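Local coordinates for protein cellulase (Xanthomonas axonopodis pv. citri, PDB 4W7W) that probably hydrolyses the beta-1,4-glucosidic bonds of cellulose, as a family 5 glycoside hydrolase that binds cello-oligosaccharide along the mouth of its barrel, at residues A[68-73]-A[89-94]; A[107-112]-A[131-136]; A[75-78]-A[83-86]; A[139-142]-A[146-149]; A[46-51]-A[302-307]. All coordinates share one frame; numbering follows the deposited sequence.

Interaction 1 of 5, residues A[68-73]-A[89-94]; sequences LPFLWE and GLIKKS
I91 sets the end of its longer branch on the ring of F70. Atom CD1 of I91 sits 3.9 Å from the centroid of the F70 ring and only 5° off the ring normal. This is a CH-pi contact over the middle of the face. The two side chains meet at about a right angle, so one methyl touches the ring and the rest of I91 stands clear of it. The first torsion of F70 (chi1 62°) turns this ring face toward CD1 of I91. V75 and Y49 also touch both F70 and I91, so the pair is closed in by other parts of the chain.

The second point of contact is a single touch. L68 has its CG anti to the backbone N (chi1 -176°), and its CD2 meets CB of S94 at 4.0 Å. The hydroxyl oxygen OG of S94 lies near the same methyl. P50 touches L68 beside this spot.

All four touching residues are buried. The solvent side belongs to the far flank of helix 85-100, where G89 and K93 are exposed. K92, partly exposed, turns instead to a salt bridge with E140 of helix 127-141. The strand is bound along its edge by backbone hydrogen bonds to strand 104-109. Within the two segments the helix meets it through carbon contacts, with S94 taking part by its CB. Outward residues of a strand packed under helix 85-100, which follows after the short helix 72-75 and a loop, form a beta-alpha unit of the (beta/alpha)8 barrel, the TIM-barrel fold of family 5 cellulases.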
# COMPACT_ATOMS: atom_id res chain seq x y z
N LEU A 68 4.84 -4.83 -0.67
CA LEU A 68 5.46 -5.34 -1.87
C LEU A 68 4.59 -5.05 -3.09
O LEU A 68 3.67 -5.81 -3.40
CB LEU A 68 5.69 -6.84 -1.75
CG LEU A 68 6.44 -7.48 -2.91
CD1 LEU A 68 7.91 -7.08 -2.88
CD2 LEU A 68 6.29 -8.99 -2.88
N PRO A 69 4.87 -3.94 -3.79
CA PRO A 69 4.19 -3.69 -5.06
C PRO A 69 4.53 -4.76 -6.10
O PRO A 69 5.69 -5.15 -6.23
CB PRO A 69 4.80 -2.35 -5.51
CG PRO A 69 5.21 -1.68 -4.23
CD PRO A 69 5.73 -2.81 -3.38
N PHE A 70 3.53 -5.17 -6.85
CA PHE A 70 3.74 -5.99 -8.04
C PHE A 70 2.57 -5.73 -8.99
O PHE A 70 1.57 -5.11 -8.61
CB PHE A 70 3.87 -7.48 -7.72
CG PHE A 70 2.66 -8.06 -7.09
CD1 PHE A 70 2.52 -8.00 -5.72
CD2 PHE A 70 1.65 -8.63 -7.83
CE1 PHE A 70 1.42 -8.50 -5.09
CE2 PHE A 70 0.51 -9.12 -7.21
CZ PHE A 70 0.40 -9.07 -5.84
N LEU A 71 2.74 -6.13 -10.24
CA LEU A 71 1.72 -5.82 -11.26
C LEU A 71 0.75 -6.94 -11.51
O LEU A 71 1.12 -8.12 -11.68
CB LEU A 71 2.35 -5.48 -12.60
CG LEU A 71 3.29 -4.28 -12.60
CD1 LEU A 71 3.69 -3.98 -14.03
CD2 LEU A 71 2.62 -3.07 -11.96
N TRP A 72 -0.52 -6.56 -11.58
CA TRP A 72 -1.59 -7.46 -11.98
C TRP A 72 -1.24 -8.17 -13.29
O TRP A 72 -1.40 -9.38 -13.42
CB TRP A 72 -2.88 -6.64 -12.09
CG TRP A 72 -4.14 -7.41 -12.25
CD1 TRP A 72 -4.30 -8.76 -12.42
CD2 TRP A 72 -5.44 -6.83 -12.32
NE1 TRP A 72 -5.63 -9.05 -12.59
CE2 TRP A 72 -6.36 -7.88 -12.52
CE3 TRP A 72 -5.92 -5.52 -12.24
CZ2 TRP A 72 -7.73 -7.66 -12.64
CZ3 TRP A 72 -7.28 -5.29 -12.39
CH2 TRP A 72 -8.16 -6.36 -12.58
N GLU A 73 -0.74 -7.41 -14.26
CA GLU A 73 -0.44 -7.96 -15.58
C GLU A 73 0.68 -8.99 -15.56
O GLU A 73 0.74 -9.84 -16.45
CB GLU A 73 -0.06 -6.85 -16.54
CG GLU A 73 -1.15 -5.81 -16.77
CD GLU A 73 -1.14 -4.64 -15.78
OE1 GLU A 73 -0.48 -4.70 -14.72
OE2 GLU A 73 -1.85 -3.65 -16.05
N GLY A 89 6.09 -17.47 -7.89
CA GLY A 89 7.28 -17.95 -7.22
C GLY A 89 8.13 -16.84 -6.64
O GLY A 89 8.67 -16.96 -5.56
N LEU A 90 8.23 -15.73 -7.37
CA LEU A 90 8.97 -14.57 -6.89
C LEU A 90 8.31 -14.00 -5.64
O LEU A 90 8.98 -13.63 -4.68
CB LEU A 90 9.08 -13.52 -7.99
CG LEU A 90 10.04 -13.91 -9.12
CD1 LEU A 90 9.77 -13.10 -10.38
CD2 LEU A 90 11.49 -13.75 -8.69
N ILE A 91 6.97 -13.91 -5.65
CA ILE A 91 6.24 -13.42 -4.49
C ILE A 91 6.48 -14.36 -3.31
O ILE A 91 6.74 -13.91 -2.20
CB ILE A 91 4.74 -13.25 -4.80
CG1 ILE A 91 4.54 -12.15 -5.85
CG2 ILE A 91 3.96 -12.94 -3.54
CD1 ILE A 91 3.17 -12.15 -6.50
N LYS A 92 6.37 -15.66 -3.55
CA LYS A 92 6.58 -16.64 -2.47
C LYS A 92 7.99 -16.60 -1.92
O LYS A 92 8.19 -16.82 -0.73
CB LYS A 92 6.19 -18.05 -2.95
CG LYS A 92 4.68 -18.18 -3.11
CD LYS A 92 4.23 -19.56 -3.53
CE LYS A 92 2.72 -19.63 -3.48
NZ LYS A 92 2.21 -21.02 -3.64
N LYS A 93 8.98 -16.31 -2.76
CA LYS A 93 10.35 -16.16 -2.31
C LYS A 93 10.49 -14.93 -1.39
O LYS A 93 11.15 -15.00 -0.34
CB LYS A 93 11.28 -16.08 -3.52
CG LYS A 93 12.74 -15.90 -3.22
CD LYS A 93 13.57 -15.99 -4.50
CE LYS A 93 15.03 -15.63 -4.27
NZ LYS A 93 15.71 -15.38 -5.57
N SER A 94 9.86 -13.82 -1.76
CA SER A 94 9.82 -12.67 -0.86
C SER A 94 9.14 -13.00 0.46
O SER A 94 9.57 -12.55 1.52
CB SER A 94 9.12 -11.47 -1.53
OG SER A 94 9.87 -10.99 -2.63

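Interaction 2 of 5, residues A[107-112]-A[131-136]; sequences LDLHNY and ADLWRR
Strand 107-109 and helix 131-136 run nearly antiparallel, at 162°, with their axes 11.8 Å apart at the closest. L109 and L133 meet tip to tip in this gap, with CD2 of L109 3.8 Å from CD1 of L133. W134 reaches in beside them. Its indole slides past L109 in the opposite direction, and CZ2 of W134 lies 4.0 Å from CB of L109. CD1 of L133 covers one face of the indole, offset toward the rim. The far edge of the six-membered ring meets the backbone: CH2 of W134 is 3.7 Å from O of L107, near the ring plane. The pyrrole nitrogen NE1 of W134 is bonded to O of L151, which, with the packing, helps set the turn of the ring.

This is strand-to-helix packing in the wall of the (beta/alpha)8 barrel. Residues L107 and L109 face the helix layer, and D108 between them points away into the barrel. There D108 OD2 accepts a hydrogen bond from ND1 of H110 at 2.6 Å, through its syn lone pair and close to the imidazole plane. H110 touches the bound glucose. On the helix, D132 forms salt bridges with two arginines: NH2 of R135 to its OD1 at 2.9 Å and NE of R136 to its OD2 at 2.8 Å. Both meet the carboxylate about 30° out of its plane.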
# COMPACT_ATOMS: atom_id res chain seq x y z
N LEU A 107 0.78 -7.79 0.09
CA LEU A 107 0.75 -7.98 -1.36
C LEU A 107 0.00 -6.80 -1.95
O LEU A 107 -1.23 -6.71 -1.80
CB LEU A 107 0.04 -9.29 -1.69
CG LEU A 107 0.69 -10.54 -1.10
CD1 LEU A 107 -0.07 -11.78 -1.56
CD2 LEU A 107 2.17 -10.63 -1.46
N ASP A 108 0.74 -5.88 -2.57
CA ASP A 108 0.15 -4.65 -3.14
C ASP A 108 -0.00 -4.82 -4.63
O ASP A 108 0.97 -4.76 -5.38
CB ASP A 108 1.06 -3.45 -2.82
CG ASP A 108 0.88 -2.28 -3.75
OD1 ASP A 108 -0.20 -2.09 -4.33
OD2 ASP A 108 1.91 -1.55 -3.88
N LEU A 109 -1.24 -5.05 -5.06
CA LEU A 109 -1.58 -5.10 -6.48
C LEU A 109 -1.51 -3.65 -7.00
O LEU A 109 -2.43 -2.86 -6.78
CB LEU A 109 -2.96 -5.70 -6.70
CG LEU A 109 -3.26 -6.09 -8.15
CD1 LEU A 109 -2.49 -7.33 -8.55
CD2 LEU A 109 -4.75 -6.32 -8.31
N HIS A 110 -0.39 -3.29 -7.61
CA HIS A 110 -0.01 -1.89 -7.73
C HIS A 110 -0.51 -1.31 -9.04
O HIS A 110 0.28 -0.97 -9.92
CB HIS A 110 1.49 -1.74 -7.56
CG HIS A 110 1.93 -0.36 -7.18
ND1 HIS A 110 2.03 0.05 -5.87
CD2 HIS A 110 2.33 0.69 -7.94
CE1 HIS A 110 2.49 1.29 -5.84
NE2 HIS A 110 2.68 1.70 -7.08
N ASN A 111 -1.84 -1.20 -9.17
CA ASN A 111 -2.45 -1.08 -10.49
C ASN A 111 -3.36 0.11 -10.75
O ASN A 111 -3.82 0.25 -11.88
CB ASN A 111 -3.14 -2.39 -10.89
CG ASN A 111 -2.19 -3.29 -11.60
OD1 ASN A 111 -1.31 -3.90 -10.98
ND2 ASN A 111 -2.28 -3.30 -12.92
N TYR A 112 -3.66 0.97 -9.77
CA TYR A 112 -4.39 2.20 -10.05
C TYR A 112 -5.77 1.95 -10.67
O TYR A 112 -6.29 2.77 -11.42
CB TYR A 112 -3.57 3.15 -10.94
CG TYR A 112 -2.18 3.45 -10.41
CD1 TYR A 112 -1.98 4.48 -9.52
CD2 TYR A 112 -1.08 2.68 -10.79
CE1 TYR A 112 -0.71 4.76 -9.03
CE2 TYR A 112 0.19 2.95 -10.29
CZ TYR A 112 0.37 4.00 -9.42
OH TYR A 112 1.63 4.27 -8.94
N ALA A 131 -11.98 -9.43 -8.76
CA ALA A 131 -12.39 -10.44 -7.78
C ALA A 131 -11.75 -11.79 -8.11
O ALA A 131 -11.36 -12.53 -7.21
CB ALA A 131 -13.90 -10.53 -7.69
N ASP A 132 -11.65 -12.13 -9.40
CA ASP A 132 -11.00 -13.38 -9.79
C ASP A 132 -9.52 -13.39 -9.42
O ASP A 132 -9.00 -14.39 -8.90
CB ASP A 132 -11.17 -13.64 -11.29
CG ASP A 132 -10.53 -14.94 -11.70
OD1 ASP A 132 -11.14 -16.01 -11.45
OD2 ASP A 132 -9.43 -14.92 -12.28
N LEU A 133 -8.84 -12.28 -9.68
CA LEU A 133 -7.44 -12.15 -9.30
C LEU A 133 -7.29 -12.44 -7.80
O LEU A 133 -6.45 -13.25 -7.39
CB LEU A 133 -6.94 -10.75 -9.66
CG LEU A 133 -5.52 -10.35 -9.27
CD1 LEU A 133 -5.35 -10.03 -7.79
CD2 LEU A 133 -4.49 -11.38 -9.73
N TRP A 134 -8.11 -11.77 -6.98
CA TRP A 134 -7.96 -11.92 -5.55
C TRP A 134 -8.43 -13.26 -5.02
O TRP A 134 -7.89 -13.75 -4.04
CB TRP A 134 -8.58 -10.73 -4.81
CG TRP A 134 -7.64 -9.57 -4.75
CD1 TRP A 134 -7.72 -8.39 -5.41
CD2 TRP A 134 -6.39 -9.56 -4.05
NE1 TRP A 134 -6.62 -7.62 -5.14
CE2 TRP A 134 -5.78 -8.32 -4.31
CE3 TRP A 134 -5.74 -10.47 -3.22
CZ2 TRP A 134 -4.55 -7.98 -3.77
CZ3 TRP A 134 -4.52 -10.13 -2.69
CH2 TRP A 134 -3.93 -8.90 -2.96
N ARG A 135 -9.43 -13.87 -5.66
CA ARG A 135 -9.77 -15.26 -5.35
C ARG A 135 -8.53 -16.15 -5.48
O ARG A 135 -8.21 -16.94 -4.58
CB ARG A 135 -10.87 -15.76 -6.28
CG ARG A 135 -11.20 -17.24 -6.12
CD ARG A 135 -12.26 -17.72 -7.11
NE ARG A 135 -11.74 -17.74 -8.46
CZ ARG A 135 -11.01 -18.72 -8.98
NH1 ARG A 135 -10.73 -19.79 -8.27
NH2 ARG A 135 -10.53 -18.59 -10.22
N ARG A 136 -7.84 -16.00 -6.59
CA ARG A 136 -6.68 -16.83 -6.87
C ARG A 136 -5.55 -16.57 -5.89
O ARG A 136 -4.92 -17.51 -5.40
CB ARG A 136 -6.24 -16.62 -8.30
CG ARG A 136 -7.23 -17.12 -9.33
CD ARG A 136 -6.82 -16.74 -10.72
NE ARG A 136 -7.77 -17.13 -11.77
CZ ARG A 136 -7.76 -18.31 -12.36
NH1 ARG A 136 -6.97 -19.27 -11.94
NH2 ARG A 136 -8.60 -18.54 -13.36

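Interaction 3 of 5, residues A[75-78]-A[83-86]; sequences VQPE and LDQA
L83 meets the backbone of V75 first. Its CA lies 3.3 Å from O of V75, a CA-H...O contact with an angle of 131° at the hydrogen. CB of L83 comes 3.7 Å from the same oxygen of V75. With CG anti to the carbonyl carbon (chi1 -60°), the side chain also brings CD2 of L83 alongside O of V75. CD2 grazes CB of Q76 too. Beyond the pair, L83 touches L137 of helix 127-141.

D84 comes next and makes the one hydrogen bond between the segments. Its N binds O of V75 at 2.8 Å, nearly straight at 167°. D84 is also the N-cap of helix 85-100, and its OD2 accepts from N of Q87. V75 ends the short helix 72-75, so this bond ties the end of one helix to the start of the next. It lies within the beta-to-alpha connection between strand 65-70 and helix 85-100 of the (beta/alpha)8 barrel. CB of D84 then packs on the ring of P77, 3.9 Å from its CD, with the two side chains at about a right angle.

From Q85 on the segment is helix. On the other segment, the amide of Q76 is held by several partners: NE2 by O of G81 and OD2 of D132, and OE1 by NE1 of W72.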
# COMPACT_ATOMS: atom_id res chain seq x y z
N VAL A 75 1.41 -10.95 -12.71
CA VAL A 75 0.99 -12.14 -11.98
C VAL A 75 -0.16 -12.88 -12.66
O VAL A 75 -0.35 -14.07 -12.41
CB VAL A 75 0.66 -11.80 -10.51
CG1 VAL A 75 -0.73 -11.21 -10.35
CG2 VAL A 75 0.85 -13.01 -9.61
N GLN A 76 -0.92 -12.18 -13.49
CA GLN A 76 -2.09 -12.77 -14.18
C GLN A 76 -2.13 -12.22 -15.58
O GLN A 76 -2.81 -11.23 -15.83
CB GLN A 76 -3.40 -12.49 -13.43
CG GLN A 76 -4.55 -13.34 -13.94
CD GLN A 76 -5.88 -13.01 -13.28
OE1 GLN A 76 -6.16 -11.87 -12.91
NE2 GLN A 76 -6.72 -14.01 -13.12
N PRO A 77 -1.40 -12.88 -16.51
CA PRO A 77 -1.22 -12.29 -17.85
C PRO A 77 -2.45 -12.27 -18.74
O PRO A 77 -2.44 -11.60 -19.77
CB PRO A 77 -0.11 -13.15 -18.48
CG PRO A 77 0.51 -13.90 -17.37
CD PRO A 77 -0.46 -13.98 -16.25
N GLU A 78 -3.51 -12.98 -18.36
CA GLU A 78 -4.81 -12.87 -19.03
C GLU A 78 -5.87 -12.71 -17.98
O GLU A 78 -5.87 -13.44 -16.98
CB GLU A 78 -5.09 -14.12 -19.84
CG GLU A 78 -4.17 -14.28 -21.03
CD GLU A 78 -4.44 -13.28 -22.14
OE1 GLU A 78 -5.54 -12.67 -22.17
OE2 GLU A 78 -3.54 -13.09 -22.99
N LEU A 83 -2.75 -17.86 -12.71
CA LEU A 83 -1.62 -17.06 -12.26
C LEU A 83 -0.35 -17.53 -12.96
O LEU A 83 -0.17 -18.71 -13.25
CB LEU A 83 -1.43 -17.18 -10.77
CG LEU A 83 -2.61 -16.71 -9.91
CD1 LEU A 83 -2.25 -16.90 -8.44
CD2 LEU A 83 -3.02 -15.28 -10.21
N ASP A 84 0.54 -16.58 -13.23
CA ASP A 84 1.85 -16.89 -13.79
C ASP A 84 2.71 -17.51 -12.68
O ASP A 84 2.94 -16.89 -11.64
CB ASP A 84 2.49 -15.62 -14.31
CG ASP A 84 3.84 -15.87 -14.94
OD1 ASP A 84 3.86 -16.15 -16.14
OD2 ASP A 84 4.87 -15.79 -14.24
N GLN A 85 3.18 -18.72 -12.92
CA GLN A 85 3.87 -19.45 -11.86
C GLN A 85 5.22 -18.85 -11.51
O GLN A 85 5.61 -18.85 -10.35
CB GLN A 85 4.00 -20.93 -12.20
CG GLN A 85 2.66 -21.63 -12.29
CD GLN A 85 1.84 -21.52 -11.02
OE1 GLN A 85 0.74 -20.93 -11.02
NE2 GLN A 85 2.37 -22.02 -9.94
N ALA A 86 5.93 -18.31 -12.49
CA ALA A 86 7.21 -17.66 -12.18
C ALA A 86 6.99 -16.43 -11.31
O ALA A 86 7.73 -16.22 -10.35
CB ALA A 86 7.95 -17.28 -13.45

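Interaction 4 of 5, residues A[139-142]-A[146-149]; sequences LEFK and AVIF
F141 meets V147 and F149 mainly through its CB, and its ring leads off to one side. F149 comes at it edge-on. Atom CE1 at the rim of the F149 ring lies 3.9 Å from CB of F141, and that CB is close to the plane of the F149 ring. The two phenyl groups therefore meet through a methylene and a ring edge, not as a stacked pair. V147 comes in from the strand beside F149. Its CG1 is also 3.9 Å from CB of F141, so this one carbon takes both partners. The other branch of V147 reaches the ring itself, with CG2 4.0 Å from CD1 of F141 in an oblique approach. V147 holds CG1 anti to its backbone N (chi1 177°), which leaves both methyls turned to F141.

The contact lies where helix 127-141 gives way to strand 147-150, in the alpha-to-beta turn of the (beta/alpha)8 barrel. The side chains close the corner between the end of the helix and the first residues of the strand. The backbone of this corner has a shared partner, since ND2 of N181 is hydrogen-bonded to both O of F141 and O of V147.

One face of the F141 ring is backed by its neighbour E140, whose CB stands 3.7 Å above the ring plane, toward the rim. The ring leads on to L95 of helix 85-100 and L107 of strand 104-109. The F149 ring continues to W134 of the same helix as F141, their planes at about 45°.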
# COMPACT_ATOMS: atom_id res chain seq x y z
N LEU A 139 -6.47 -18.07 -2.52
CA LEU A 139 -6.26 -19.52 -2.49
C LEU A 139 -4.81 -19.87 -2.25
O LEU A 139 -4.52 -20.86 -1.59
CB LEU A 139 -6.78 -20.17 -3.77
CG LEU A 139 -8.30 -20.23 -3.89
CD1 LEU A 139 -8.72 -20.58 -5.31
CD2 LEU A 139 -8.92 -21.22 -2.92
N GLU A 140 -3.89 -19.06 -2.78
CA GLU A 140 -2.47 -19.32 -2.59
C GLU A 140 -1.98 -19.02 -1.18
O GLU A 140 -1.09 -19.70 -0.68
CB GLU A 140 -1.63 -18.51 -3.56
CG GLU A 140 -1.83 -18.81 -5.02
CD GLU A 140 -1.41 -20.20 -5.41
OE1 GLU A 140 -0.53 -20.82 -4.73
OE2 GLU A 140 -1.96 -20.67 -6.44
N PHE A 141 -2.52 -17.98 -0.56
CA PHE A 141 -1.95 -17.41 0.66
C PHE A 141 -2.87 -17.49 1.87
O PHE A 141 -2.52 -16.97 2.93
CB PHE A 141 -1.51 -15.96 0.40
CG PHE A 141 -0.39 -15.86 -0.59
CD1 PHE A 141 0.88 -16.36 -0.29
CD2 PHE A 141 -0.61 -15.35 -1.86
CE1 PHE A 141 1.89 -16.33 -1.22
CE2 PHE A 141 0.42 -15.30 -2.80
CZ PHE A 141 1.67 -15.78 -2.47
N LYS A 142 -4.00 -18.17 1.75
CA LYS A 142 -4.95 -18.21 2.85
C LYS A 142 -4.36 -18.81 4.12
O LYS A 142 -4.72 -18.38 5.21
CB LYS A 142 -6.24 -18.92 2.48
CG LYS A 142 -6.04 -20.31 1.96
CD LYS A 142 -7.38 -20.96 1.65
CE LYS A 142 -8.08 -21.41 2.92
NZ LYS A 142 -7.50 -22.68 3.43
N ALA A 146 1.33 -14.35 7.83
CA ALA A 146 2.15 -13.20 7.54
C ALA A 146 1.62 -12.35 6.39
O ALA A 146 2.09 -11.22 6.22
CB ALA A 146 3.57 -13.63 7.24
N VAL A 147 0.70 -12.88 5.58
CA VAL A 147 0.30 -12.20 4.36
C VAL A 147 -0.92 -11.32 4.57
O VAL A 147 -1.92 -11.76 5.16
CB VAL A 147 0.06 -13.22 3.24
CG1 VAL A 147 -0.42 -12.51 1.98
CG2 VAL A 147 1.31 -14.03 2.96
N ILE A 148 -0.81 -10.09 4.08
CA ILE A 148 -1.88 -9.09 4.11
C ILE A 148 -2.23 -8.78 2.65
O ILE A 148 -1.33 -8.67 1.80
CB ILE A 148 -1.39 -7.83 4.85
CG1 ILE A 148 -1.09 -8.15 6.32
CG2 ILE A 148 -2.39 -6.71 4.73
CD1 ILE A 148 -0.31 -7.08 7.04
N PHE A 149 -3.53 -8.65 2.36
CA PHE A 149 -3.98 -8.46 0.97
C PHE A 149 -4.25 -6.97 0.71
O PHE A 149 -5.23 -6.42 1.20
CB PHE A 149 -5.23 -9.27 0.69
CG PHE A 149 -5.07 -10.76 0.90
CD1 PHE A 149 -3.89 -11.43 0.65
CD2 PHE A 149 -6.15 -11.51 1.30
CE1 PHE A 149 -3.80 -12.81 0.81
CE2 PHE A 149 -6.07 -12.89 1.47
CZ PHE A 149 -4.89 -13.54 1.20

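Interaction 5 of 5, residues A[46-51]-A[302-307]; sequences DYTYPA and GAWWKP. With BGC (beta-D-glucopyranose), chain B.
T48 lays its methyl on the indole of W304 in a CH-pi contact, with CG2 of T48 3.6 Å from the centroid of the five-membered ring and 13° off the normal. CB of T48 extends the cover over the six-membered ring, 3.7 Å from CZ2 of W304. The side-chain torsion of T48 (chi1 -172°) sends OG1 anti to the backbone N and leaves CG2 for the ring.

Van der Waals contacts with the backbone come second. The rim of the six-membered ring runs against the chain at D46 and Y47, where CZ3 of W304 is 3.5 Å from CA of Y47. The ring edge also meets O of D46 in its plane, an oxygen that accepts a hydrogen bond from ND2 of N35.

Sugar contact falls to the residues that follow. CH2 of W305 lies 3.5 Å from O5 of the glucose, and this O5 is at the edge of the indole, near its plane. K306 touches a bound glucose as well. The ring of Y309 stacks on W305, and E33 hydrogen-bonds the sugar.

Between the two loops the join has no hydrogen bond and rests mainly on one indole, consistent with shape fit and dispersion holding them together beside the glycan pocket.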
# COMPACT_ATOMS: atom_id res chain seq x y z
N ASP A 46 13.59 -5.15 -16.66
CA ASP A 46 12.50 -4.19 -16.52
C ASP A 46 11.98 -4.03 -15.09
O ASP A 46 11.39 -3.01 -14.75
CB ASP A 46 11.34 -4.61 -17.41
CG ASP A 46 11.77 -4.75 -18.86
OD1 ASP A 46 12.32 -3.77 -19.38
OD2 ASP A 46 11.57 -5.84 -19.45
N TYR A 47 12.19 -5.05 -14.26
CA TYR A 47 11.71 -5.00 -12.88
C TYR A 47 12.53 -5.99 -12.09
O TYR A 47 13.24 -6.83 -12.65
CB TYR A 47 10.22 -5.36 -12.82
CG TYR A 47 9.89 -6.79 -13.16
CD1 TYR A 47 9.64 -7.18 -14.47
CD2 TYR A 47 9.79 -7.76 -12.18
CE1 TYR A 47 9.31 -8.48 -14.80
CE2 TYR A 47 9.45 -9.06 -12.49
CZ TYR A 47 9.23 -9.42 -13.79
OH TYR A 47 8.88 -10.72 -14.06
N THR A 48 12.45 -5.87 -10.77
CA THR A 48 13.16 -6.76 -9.89
C THR A 48 12.35 -6.97 -8.63
O THR A 48 11.56 -6.12 -8.26
CB THR A 48 14.54 -6.18 -9.53
OG1 THR A 48 15.29 -7.17 -8.82
CG2 THR A 48 14.43 -4.92 -8.67
N TYR A 49 12.55 -8.12 -8.00
CA TYR A 49 12.07 -8.36 -6.65
C TYR A 49 13.16 -7.97 -5.66
O TYR A 49 14.32 -7.79 -6.04
CB TYR A 49 11.58 -9.81 -6.49
CG TYR A 49 10.15 -9.96 -6.95
CD1 TYR A 49 9.81 -9.88 -8.28
CD2 TYR A 49 9.13 -10.12 -6.03
CE1 TYR A 49 8.49 -9.94 -8.70
CE2 TYR A 49 7.80 -10.17 -6.44
CZ TYR A 49 7.49 -10.09 -7.76
OH TYR A 49 6.16 -10.15 -8.13
N PRO A 50 12.81 -7.81 -4.38
CA PRO A 50 13.81 -7.33 -3.44
C PRO A 50 14.86 -8.38 -3.14
O PRO A 50 14.63 -9.58 -3.32
CB PRO A 50 12.99 -7.02 -2.17
CG PRO A 50 11.54 -7.01 -2.60
CD PRO A 50 11.48 -7.95 -3.77
N ALA A 51 16.02 -7.93 -2.70
CA ALA A 51 17.03 -8.84 -2.21
C ALA A 51 16.62 -9.30 -0.82
O ALA A 51 16.01 -8.54 -0.06
CB ALA A 51 18.38 -8.13 -2.11
N GLY A 302 14.03 -0.25 -1.73
CA GLY A 302 14.28 -1.00 -2.95
C GLY A 302 15.54 -0.52 -3.62
O GLY A 302 15.94 0.64 -3.48
N ALA A 303 16.17 -1.41 -4.39
CA ALA A 303 17.51 -1.18 -4.91
C ALA A 303 17.58 -0.38 -6.20
O ALA A 303 18.68 -0.12 -6.68
CB ALA A 303 18.20 -2.52 -5.12
N TRP A 304 16.45 -0.00 -6.80
CA TRP A 304 16.43 0.63 -8.11
C TRP A 304 16.05 2.13 -8.12
O TRP A 304 15.68 2.67 -9.17
CB TRP A 304 15.52 -0.17 -9.03
CG TRP A 304 16.14 -1.41 -9.61
CD1 TRP A 304 17.25 -2.08 -9.18
CD2 TRP A 304 15.67 -2.12 -10.76
NE1 TRP A 304 17.50 -3.17 -9.99
CE2 TRP A 304 16.55 -3.21 -10.97
CE3 TRP A 304 14.61 -1.94 -11.63
CZ2 TRP A 304 16.39 -4.10 -12.03
CZ3 TRP A 304 14.44 -2.83 -12.68
CH2 TRP A 304 15.33 -3.89 -12.86
N TRP A 305 16.15 2.80 -6.98
CA TRP A 305 15.98 4.26 -6.97
C TRP A 305 17.27 4.97 -7.36
O TRP A 305 18.36 4.56 -6.98
CB TRP A 305 15.54 4.73 -5.59
CG TRP A 305 14.19 4.19 -5.21
CD1 TRP A 305 13.92 3.28 -4.23
CD2 TRP A 305 12.95 4.52 -5.82
NE1 TRP A 305 12.57 3.03 -4.20
CE2 TRP A 305 11.95 3.78 -5.16
CE3 TRP A 305 12.57 5.38 -6.85
CZ2 TRP A 305 10.60 3.87 -5.51
CZ3 TRP A 305 11.23 5.46 -7.21
CH2 TRP A 305 10.26 4.71 -6.53
N LYS A 306 17.14 6.05 -8.15
CA LYS A 306 18.30 6.85 -8.58
C LYS A 306 18.82 7.70 -7.43
O LYS A 306 18.07 7.98 -6.49
CB LYS A 306 17.94 7.76 -9.76
CG LYS A 306 17.46 7.04 -11.01
CD LYS A 306 17.61 7.90 -12.26
CE LYS A 306 16.41 7.79 -13.19
NZ LYS A 306 15.28 8.64 -12.71
N PRO A 307 20.10 8.12 -7.50
CA PRO A 307 20.73 8.88 -6.40
C PRO A 307 19.93 10.09 -5.92
O PRO A 307 19.94 10.40 -4.73
CB PRO A 307 22.06 9.32 -7.01
CG PRO A 307 22.38 8.27 -8.00
CD PRO A 307 21.06 7.86 -8.59
C2 BGC B . 7.97 7.39 -8.47
C3 BGC B . 8.29 6.86 -9.86
C4 BGC B . 8.39 5.33 -9.90
C5 BGC B . 7.20 4.71 -9.19
C6 BGC B . 7.38 3.21 -9.00
C1 BGC B . 6.76 6.67 -7.89
O1 BGC B . 6.50 7.08 -6.54
O2 BGC B . 7.71 8.80 -8.52
O3 BGC B . 9.52 7.46 -10.31
O4 BGC B . 8.34 4.86 -11.24
O5 BGC B . 7.04 5.29 -7.89
O6 BGC B . 6.16 2.70 -8.52

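Overall arrangement
Interactions 1, 2 and 4 are buried contacts between helices and strands of the barrel wall. Interaction 1 and interaction 2 join on neighbouring strands, 65-70 and 104-109. Interactions 2 and 4 share helix 127-141 and meet through L107 and through W134 with F149. Interaction 3 is nested within interaction 1 and uses the same helix, 85-100. It is buried too but lies farther from the chain's centre, about 21 Å, with P77 and D84 partly exposed, and it alone has a hydrogen bond between its segments. Interaction 5 is partly buried and joins loops 251 residues apart. Y49 carries it to interaction 1. Aliphatic and aromatic groups serve the wall, backbone polarity the helix start, and a methyl on an indole joins the loops beside the sugar.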